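Local coordinates for protein exopolyphosphatase (Aquifex aeolicus, PDB 1T6C) that probably hydrolyses phosphoanhydride bonds of polyphosphate or guanosine pentaphosphate as an actin-like Ppx/GppA phosphatase that binds calcium, at residues 22-27 against 71-76; 89-94 against 117-122; 162-167 against 202-207. All blocks are in the same frame, centred on the assembly; numbering follows the deposited sequence. Where two conformers were deposited one is given.

Interaction 1. Residues 22-27 against 71-76; sequences YSVRLT and KEYKKL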
# COMPACT_ATOMS: atom_id res chain seq x y z
N TYR A 22 10.56 -1.27 -6.57
CA TYR A 22 11.62 -1.43 -5.57
C TYR A 22 11.80 -2.87 -5.12
O TYR A 22 12.89 -3.40 -5.12
CB TYR A 22 11.28 -0.55 -4.37
CG TYR A 22 12.38 -0.43 -3.34
CD1 TYR A 22 13.61 0.14 -3.66
CD2 TYR A 22 12.18 -0.83 -2.02
CE1 TYR A 22 14.60 0.28 -2.71
CE2 TYR A 22 13.17 -0.71 -1.07
CZ TYR A 22 14.38 -0.15 -1.42
OH TYR A 22 15.37 -0.02 -0.47
N SER A 23 10.69 -3.54 -4.80
CA SER A 23 10.76 -4.88 -4.23
C SER A 23 9.83 -5.84 -4.96
O SER A 23 8.87 -5.43 -5.61
CB SER A 23 10.42 -4.85 -2.74
OG SER A 23 9.07 -4.50 -2.52
N VAL A 24 10.19 -7.12 -4.85
CA VAL A 24 9.39 -8.23 -5.31
C VAL A 24 9.04 -9.05 -4.08
O VAL A 24 9.93 -9.47 -3.34
CB VAL A 24 10.19 -9.10 -6.30
CG1 VAL A 24 9.33 -10.23 -6.88
CG2 VAL A 24 10.77 -8.22 -7.43
N ARG A 25 7.75 -9.26 -3.86
CA ARG A 25 7.28 -9.83 -2.59
C ARG A 25 6.36 -11.01 -2.78
O ARG A 25 5.53 -10.99 -3.69
CB ARG A 25 6.59 -8.77 -1.77
CG ARG A 25 7.61 -7.73 -1.26
CD ARG A 25 7.07 -6.72 -0.37
NE ARG A 25 6.59 -7.29 0.86
CZ ARG A 25 6.19 -6.57 1.89
NH1 ARG A 25 6.25 -5.25 1.83
NH2 ARG A 25 5.76 -7.18 2.97
N LEU A 26 6.54 -12.01 -1.93
CA LEU A 26 5.76 -13.25 -1.93
C LEU A 26 5.03 -13.36 -0.59
O LEU A 26 5.61 -13.12 0.47
CB LEU A 26 6.69 -14.46 -2.07
CG LEU A 26 6.06 -15.84 -1.84
CD1 LEU A 26 5.05 -16.18 -2.95
CD2 LEU A 26 7.13 -16.92 -1.70
N THR A 27 3.75 -13.72 -0.64
CA THR A 27 2.95 -13.99 0.52
C THR A 27 2.19 -15.31 0.34
O THR A 27 1.55 -15.49 -0.65
CB THR A 27 1.93 -12.84 0.78
OG1 THR A 27 2.60 -11.56 0.76
CG2 THR A 27 1.27 -13.00 2.15
N LYS A 71 12.12 -17.15 -9.71
CA LYS A 71 12.38 -18.59 -9.72
C LYS A 71 12.41 -19.15 -8.29
O LYS A 71 11.83 -20.20 -8.03
CB LYS A 71 13.67 -18.92 -10.49
CG LYS A 71 13.59 -18.66 -11.98
CD LYS A 71 14.96 -18.87 -12.64
CE LYS A 71 14.90 -18.89 -14.12
NZ LYS A 71 16.29 -19.11 -14.66
N GLU A 72 13.05 -18.42 -7.37
CA GLU A 72 13.13 -18.83 -5.98
C GLU A 72 11.74 -18.85 -5.35
O GLU A 72 11.40 -19.80 -4.67
CB GLU A 72 14.07 -17.92 -5.23
CG GLU A 72 15.50 -18.13 -5.71
CD GLU A 72 16.47 -17.03 -5.35
OE1 GLU A 72 16.10 -16.13 -4.55
OE2 GLU A 72 17.63 -17.08 -5.86
N TYR A 73 10.91 -17.87 -5.69
CA TYR A 73 9.54 -17.86 -5.18
C TYR A 73 8.74 -19.00 -5.75
O TYR A 73 7.98 -19.63 -5.04
CB TYR A 73 8.86 -16.53 -5.48
CG TYR A 73 9.38 -15.33 -4.70
CD1 TYR A 73 10.33 -15.47 -3.68
CD2 TYR A 73 8.86 -14.08 -4.95
CE1 TYR A 73 10.80 -14.35 -2.99
CE2 TYR A 73 9.27 -12.99 -4.26
CZ TYR A 73 10.25 -13.13 -3.27
OH TYR A 73 10.64 -12.03 -2.60
N LYS A 74 8.91 -19.31 -7.02
CA LYS A 74 8.19 -20.42 -7.62
C LYS A 74 8.58 -21.77 -6.97
O LYS A 74 7.74 -22.63 -6.78
CB LYS A 74 8.44 -20.45 -9.14
CG LYS A 74 7.68 -21.52 -9.93
CD LYS A 74 6.16 -21.47 -9.73
CE LYS A 74 5.41 -22.34 -10.77
NZ LYS A 74 5.93 -23.74 -10.85
N LYS A 75 9.83 -21.92 -6.58
CA LYS A 75 10.32 -23.14 -5.93
C LYS A 75 9.61 -23.31 -4.57
O LYS A 75 9.23 -24.43 -4.22
CB LYS A 75 11.84 -23.07 -5.72
CG LYS A 75 12.63 -23.42 -6.94
CD LYS A 75 14.14 -23.32 -6.65
CE LYS A 75 14.96 -23.52 -7.92
NZ LYS A 75 16.36 -23.04 -7.78
N LEU A 76 9.43 -22.21 -3.85
CA LEU A 76 8.70 -22.22 -2.58
C LEU A 76 7.23 -22.57 -2.81
O LEU A 76 6.67 -23.38 -2.09
CB LEU A 76 8.81 -20.89 -1.86
CG LEU A 76 10.22 -20.54 -1.36
CD1 LEU A 76 10.27 -19.09 -0.90
CD2 LEU A 76 10.65 -21.48 -0.24

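Interaction 2. Residues 89-94 against 117-122; sequences ATEAIR and ITPEQE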
# COMPACT_ATOMS: atom_id res chain seq x y z
N ALA A 89 1.96 -6.97 -11.19
CA ALA A 89 2.98 -5.93 -11.28
C ALA A 89 2.27 -4.58 -11.29
O ALA A 89 1.19 -4.47 -11.83
CB ALA A 89 3.82 -6.12 -12.50
N THR A 90 2.94 -3.58 -10.74
CA THR A 90 2.39 -2.22 -10.65
C THR A 90 2.55 -1.45 -11.94
O THR A 90 3.43 -1.77 -12.78
CB THR A 90 3.17 -1.40 -9.59
OG1 THR A 90 4.53 -1.23 -10.01
CG2 THR A 90 3.24 -2.05 -8.31
N GLU A 91 1.76 -0.38 -12.06
CA GLU A 91 1.74 0.47 -13.26
C GLU A 91 3.11 1.15 -13.48
O GLU A 91 3.41 1.51 -14.60
CB GLU A 91 0.64 1.55 -13.17
CG GLU A 91 0.12 2.03 -14.53
CD GLU A 91 0.13 3.53 -14.67
OE1 GLU A 91 -0.55 4.20 -13.86
OE2 GLU A 91 0.80 4.05 -15.59
N ALA A 92 3.93 1.28 -12.45
CA ALA A 92 5.29 1.80 -12.61
C ALA A 92 6.15 0.90 -13.52
O ALA A 92 7.09 1.35 -14.17
CB ALA A 92 5.94 1.95 -11.26
N ILE A 93 5.85 -0.40 -13.55
CA ILE A 93 6.54 -1.32 -14.43
C ILE A 93 5.99 -1.09 -15.83
O ILE A 93 6.73 -1.08 -16.81
CB ILE A 93 6.36 -2.81 -13.96
CG1 ILE A 93 6.79 -2.99 -12.49
CG2 ILE A 93 7.10 -3.78 -14.88
CD1 ILE A 93 8.21 -2.53 -12.14
N ARG A 94 4.68 -0.90 -15.93
CA ARG A 94 4.05 -0.66 -17.22
C ARG A 94 4.66 0.54 -17.94
O ARG A 94 4.79 0.53 -19.16
CB ARG A 94 2.53 -0.44 -17.08
CG ARG A 94 1.81 -0.49 -18.42
CD ARG A 94 0.31 -0.28 -18.36
NE ARG A 94 -0.03 1.09 -17.98
CZ ARG A 94 0.01 2.15 -18.79
NH1 ARG A 94 0.33 2.04 -20.07
NH2 ARG A 94 -0.29 3.35 -18.31
N ILE A 117 -1.39 -4.54 -13.31
CA ILE A 117 -2.65 -4.01 -12.84
C ILE A 117 -2.57 -2.50 -12.65
O ILE A 117 -1.49 -1.92 -12.45
CB ILE A 117 -3.15 -4.70 -11.55
CG1 ILE A 117 -2.17 -4.50 -10.39
CG2 ILE A 117 -3.37 -6.21 -11.80
CD1 ILE A 117 -2.75 -4.98 -9.03
N THR A 118 -3.73 -1.85 -12.76
CA THR A 118 -3.83 -0.41 -12.58
C THR A 118 -3.86 -0.06 -11.08
O THR A 118 -4.12 -0.93 -10.27
CB THR A 118 -5.10 0.12 -13.19
OG1 THR A 118 -6.22 -0.50 -12.55
CG2 THR A 118 -5.19 -0.24 -14.66
N PRO A 119 -3.57 1.19 -10.74
CA PRO A 119 -3.70 1.65 -9.35
C PRO A 119 -5.11 1.46 -8.83
O PRO A 119 -5.32 1.13 -7.67
CB PRO A 119 -3.26 3.12 -9.44
CG PRO A 119 -2.39 3.14 -10.63
CD PRO A 119 -3.03 2.25 -11.60
N GLU A 120 -6.09 1.64 -9.70
CA GLU A 120 -7.49 1.40 -9.33
C GLU A 120 -7.69 -0.06 -8.93
O GLU A 120 -8.34 -0.36 -7.92
CB GLU A 120 -8.42 1.77 -10.47
CG GLU A 120 -8.47 3.26 -10.76
CD GLU A 120 -7.36 3.80 -11.67
OE1 GLU A 120 -6.49 3.05 -12.17
OE2 GLU A 120 -7.34 5.06 -11.89
N GLN A 121 -7.16 -0.98 -9.71
CA GLN A 121 -7.27 -2.41 -9.43
C GLN A 121 -6.53 -2.76 -8.15
O GLN A 121 -7.01 -3.58 -7.40
CB GLN A 121 -6.69 -3.23 -10.61
CG GLN A 121 -6.90 -4.71 -10.48
CD GLN A 121 -8.34 -5.18 -10.79
OE1 GLN A 121 -9.29 -4.40 -10.74
NE2 GLN A 121 -8.47 -6.47 -11.13
N GLU A 122 -5.38 -2.14 -7.89
CA GLU A 122 -4.70 -2.31 -6.60
C GLU A 122 -5.66 -1.95 -5.47
O GLU A 122 -5.75 -2.63 -4.45
CB GLU A 122 -3.45 -1.44 -6.47
CG GLU A 122 -2.31 -1.82 -7.36
CD GLU A 122 -1.09 -0.98 -7.04
OE1 GLU A 122 -0.86 -0.66 -5.85
OE2 GLU A 122 -0.35 -0.64 -7.99
O HOH W 1 -0.58 -0.22 -10.45

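Interaction 3. Residues 162-167 against 202-207; sequences EVISLP and VKKPVD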
# COMPACT_ATOMS: atom_id res chain seq x y z
N GLU A 162 -16.98 2.09 -6.44
CA GLU A 162 -16.22 3.09 -7.15
C GLU A 162 -14.83 3.16 -6.58
O GLU A 162 -14.67 3.05 -5.39
CB GLU A 162 -16.88 4.46 -7.01
CG GLU A 162 -16.17 5.52 -7.82
CD GLU A 162 -16.91 6.83 -7.84
OE1 GLU A 162 -17.82 6.99 -7.01
OE2 GLU A 162 -16.57 7.68 -8.70
N VAL A 163 -13.84 3.32 -7.45
CA VAL A 163 -12.47 3.61 -7.00
C VAL A 163 -11.94 4.82 -7.76
O VAL A 163 -12.08 4.94 -9.00
CB VAL A 163 -11.49 2.39 -7.15
CG1 VAL A 163 -11.62 1.71 -8.49
CG2 VAL A 163 -10.02 2.81 -6.87
N ILE A 164 -11.31 5.73 -7.01
CA ILE A 164 -10.68 6.90 -7.55
C ILE A 164 -9.24 6.87 -7.08
O ILE A 164 -8.98 6.84 -5.89
CB ILE A 164 -11.37 8.22 -7.11
CG1 ILE A 164 -12.84 8.24 -7.54
CG2 ILE A 164 -10.61 9.42 -7.73
CD1 ILE A 164 -13.69 9.28 -6.81
N SER A 165 -8.31 6.84 -8.01
CA SER A 165 -6.88 6.92 -7.70
C SER A 165 -6.35 8.33 -7.91
O SER A 165 -6.42 8.85 -9.02
CB SER A 165 -6.09 5.96 -8.58
OG SER A 165 -4.68 6.05 -8.31
N LEU A 166 -5.81 8.94 -6.86
CA LEU A 166 -5.22 10.28 -6.94
C LEU A 166 -3.70 10.12 -6.96
O LEU A 166 -3.11 9.48 -6.08
CB LEU A 166 -5.63 11.16 -5.77
CG LEU A 166 -7.12 11.36 -5.52
CD1 LEU A 166 -7.31 12.33 -4.38
CD2 LEU A 166 -7.86 11.79 -6.77
N PRO A 167 -3.05 10.67 -7.97
CA PRO A 167 -1.60 10.54 -8.14
C PRO A 167 -0.79 11.51 -7.24
O PRO A 167 0.09 12.24 -7.68
CB PRO A 167 -1.44 10.80 -9.63
CG PRO A 167 -2.50 11.82 -9.91
CD PRO A 167 -3.68 11.41 -9.09
N VAL A 202 -13.18 13.87 -4.47
CA VAL A 202 -13.54 12.50 -4.06
C VAL A 202 -14.50 12.41 -2.89
O VAL A 202 -14.93 11.31 -2.54
CB VAL A 202 -12.30 11.61 -3.80
CG1 VAL A 202 -11.33 11.74 -4.96
CG2 VAL A 202 -11.62 11.96 -2.48
N LYS A 203 -14.82 13.55 -2.30
CA LYS A 203 -15.69 13.60 -1.12
C LYS A 203 -17.04 12.93 -1.43
O LYS A 203 -17.66 13.22 -2.44
CB LYS A 203 -15.95 15.06 -0.70
CG LYS A 203 -17.15 15.22 0.22
CD LYS A 203 -17.22 16.61 0.81
CE LYS A 203 -18.11 16.64 2.04
NZ LYS A 203 -18.30 18.04 2.50
N LYS A 204 -17.46 12.04 -0.54
CA LYS A 204 -18.74 11.36 -0.58
C LYS A 204 -19.15 11.10 0.89
O LYS A 204 -18.29 10.94 1.79
CB LYS A 204 -18.63 10.02 -1.34
CG LYS A 204 -18.37 10.13 -2.81
CD LYS A 204 -18.35 8.75 -3.45
CE LYS A 204 -17.84 8.77 -4.89
NZ LYS A 204 -17.80 10.09 -5.59
N PRO A 205 -20.45 11.04 1.19
CA PRO A 205 -20.87 10.62 2.52
C PRO A 205 -20.49 9.17 2.79
O PRO A 205 -20.83 8.29 2.00
CB PRO A 205 -22.40 10.77 2.48
CG PRO A 205 -22.67 11.62 1.32
CD PRO A 205 -21.61 11.34 0.33
N VAL A 206 -19.81 8.92 3.90
CA VAL A 206 -19.48 7.55 4.29
C VAL A 206 -19.68 7.35 5.78
O VAL A 206 -19.72 8.31 6.55
CB VAL A 206 -18.02 7.19 3.91
CG1 VAL A 206 -17.85 7.33 2.43
CG2 VAL A 206 -17.06 8.04 4.67
N ASP A 207 -19.87 6.09 6.17
CA ASP A 207 -19.98 5.71 7.56
C ASP A 207 -18.62 5.42 8.17
O ASP A 207 -18.40 5.72 9.32
CB ASP A 207 -20.84 4.46 7.72
CG ASP A 207 -22.28 4.72 7.36
OD1 ASP A 207 -22.85 5.63 8.01
OD2 ASP A 207 -22.86 4.14 6.43

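Interaction 1. Residues 22-27 against 71-76
Tyr73 reaches from its helix to the strand and meets it in two ways, through its hydroxyl and through one face of its ring. The hydroxyl donates to the backbone carbonyl of Val24, with Tyr73 OH 2.8 Å from Val24 O. The donor stands 40° out of the carbonyl plane, so the bond comes from above that plane rather than along a lone pair. Leu26 covers the ring: its CB sits 3.7 Å from the Tyr73 ring centroid and only 13° off the normal, a CH-pi contact over the centre of the face. Val24 CG1 lies 3.8 Å from Tyr73 CE2, and farther along the helix Leu26 CD2 meets Leu76 CD1 at 3.9 Å.

These groups are set by torsion and backbone course. The backbone of strand 23-27 puts Leu26 CB over the ring, and the first torsion, with CG opposite the backbone N (chi1 169°), sends the branch with CD2 on toward Leu76 CD1. A leucine at Tyr73 would probably leave Val24 O without this hydroxyl donor and take away the flat face on which Leu26 CB rests.

The segment axes of strand 23-27 and helix 71-76 are almost parallel, at a closest approach of 9.7 Å, so residues 71-76 run alongside strand 23-27 in the same direction. Tyr73 also touches Arg42 and Arg44 of strand 35-45, whereas Val24 and Leu26 pack on Ile19 and Ile17 of strand 12-19. The contact thus joins the helix to the antiparallel strands 12-19, 23-32 and 35-45 of an actin-like domain.

Interaction 2. Residues 89-94 against 117-122
Ala89 and Ile117 make the direct hydrogen bond of this contact: Ile117 N donates to Ala89 O over 3.0 Å. Its N-H...O angle is 170° and its C=O...donor angle 173°, so hydrogen, oxygen and carbonyl carbon are nearly in line.

A water carries the second polar link. It accepts from Glu91 N at 2.8 Å and donates to Ile117 O, also at 2.8 Å, bridging two backbone groups that stand 3.6 Å apart. The modelled 2.5 Å from this water to Glu122 OE2 is shorter than usual and its length doubtful; the carboxylate appears linked through the water to Glu91 N and Ile117 O.

Van der Waals contacts are looser. Glu122 OE2 lies 3.9 Å from Thr90 CG2, the carboxylate being carried there by a chain extended beyond CG. In the conformer given, Glu91 keeps CG opposite its backbone N (chi1 -153°) and bends at chi2, which brings OE1 to 3.9 Å from Pro119 CG, at the proline ring.

Capping and charge pairing belong to each segment separately. Thr90 and Thr118 both occupy N-cap positions, and Thr118 OG1 accepts from Gln121 N at 3.0 Å. In the same conformer Arg94 NH2 forms a salt bridge with Glu91 OE2, though its hydrogen bond is weak.

Two helix starts of the actin-like fold therefore meet side by side where adjacent parallel strands end, with the Glu122 side chain about 5 Å from the bound calcium ion. Strand 84-89 leads into helix 91-94, and edge strand 114-116 into helix 119-133. Around them, Leu300 of helix 300-313 packs on Ile117 and Glu122, while Pro119 touches Ser165 of strand 159-166 in the other sheet.

Interaction 3. Residues 162-167 against 202-207
Val202 turns toward the strand and packs against Ile164 and Leu166 through a single methyl. Its CB is the first atom to touch, 4.1 Å from Ile164 CD1. One bond farther, CG1 lies opposite the carbonyl carbon (chi1 -49°), a rotation that directs this branch to the strand. There Val202 CG1 comes 3.7 Å from Ile164 CG2, and Ile164 CD1 approaches the same methyl, so both arms of the isoleucine close on it. Leu166 adds a third methyl, its CD2 being 3.9 Å from Val202 CG1. Ile164 and Leu166 can share this partner because alternate residues of an extended strand face the same way.

Strand 159-166 is the outermost strand of a mixed sheet, joined antiparallel to strand 149-156, within one of the two domains of the actin-like fold. Residues 202-207 are the loop that follows helix 185-199 and leads into strand 208-212 farther inside that sheet. The contact therefore brings the start of this connection, Val202 and Lys204, against the edge strand; Tyr152 of the adjacent strand touches both Val202 and Leu166, and Phe288 of helix 274-288 also packs on Val202.

Toward the start of segment 162-167 the character changes to charge. Glu162, extended beyond CG, crosses Lys204 at about a right angle. A salt bridge is indicated by Glu162 OE1 at 3.4 Å from Lys204 NZ, but the place of that oxygen is doubtful. Lys204 also makes a cation-pi contact with Phe154 on strand 149-156.

In the fold
The three contacts follow one another along the chain and span both sheets. Interaction 1, on the sheet containing strand 23-32, has its centre about 32 Å from that of interaction 3, on the opposite side of the chain's centre. Interaction 2 lies about 18 Å from each, centre to centre, and touches only interaction 3: Pro119 CB is 3.4 Å from Ser165 OG. This junction borders the calcium site formed by Asp144, Gly146, Ser149 and Glu151, since Ser165 OG hydrogen-bonds to Glu151 OE2. The side chains of Glu122, Leu166 and Arg25 lie about 5, 9 and 13 Å from the calcium ion.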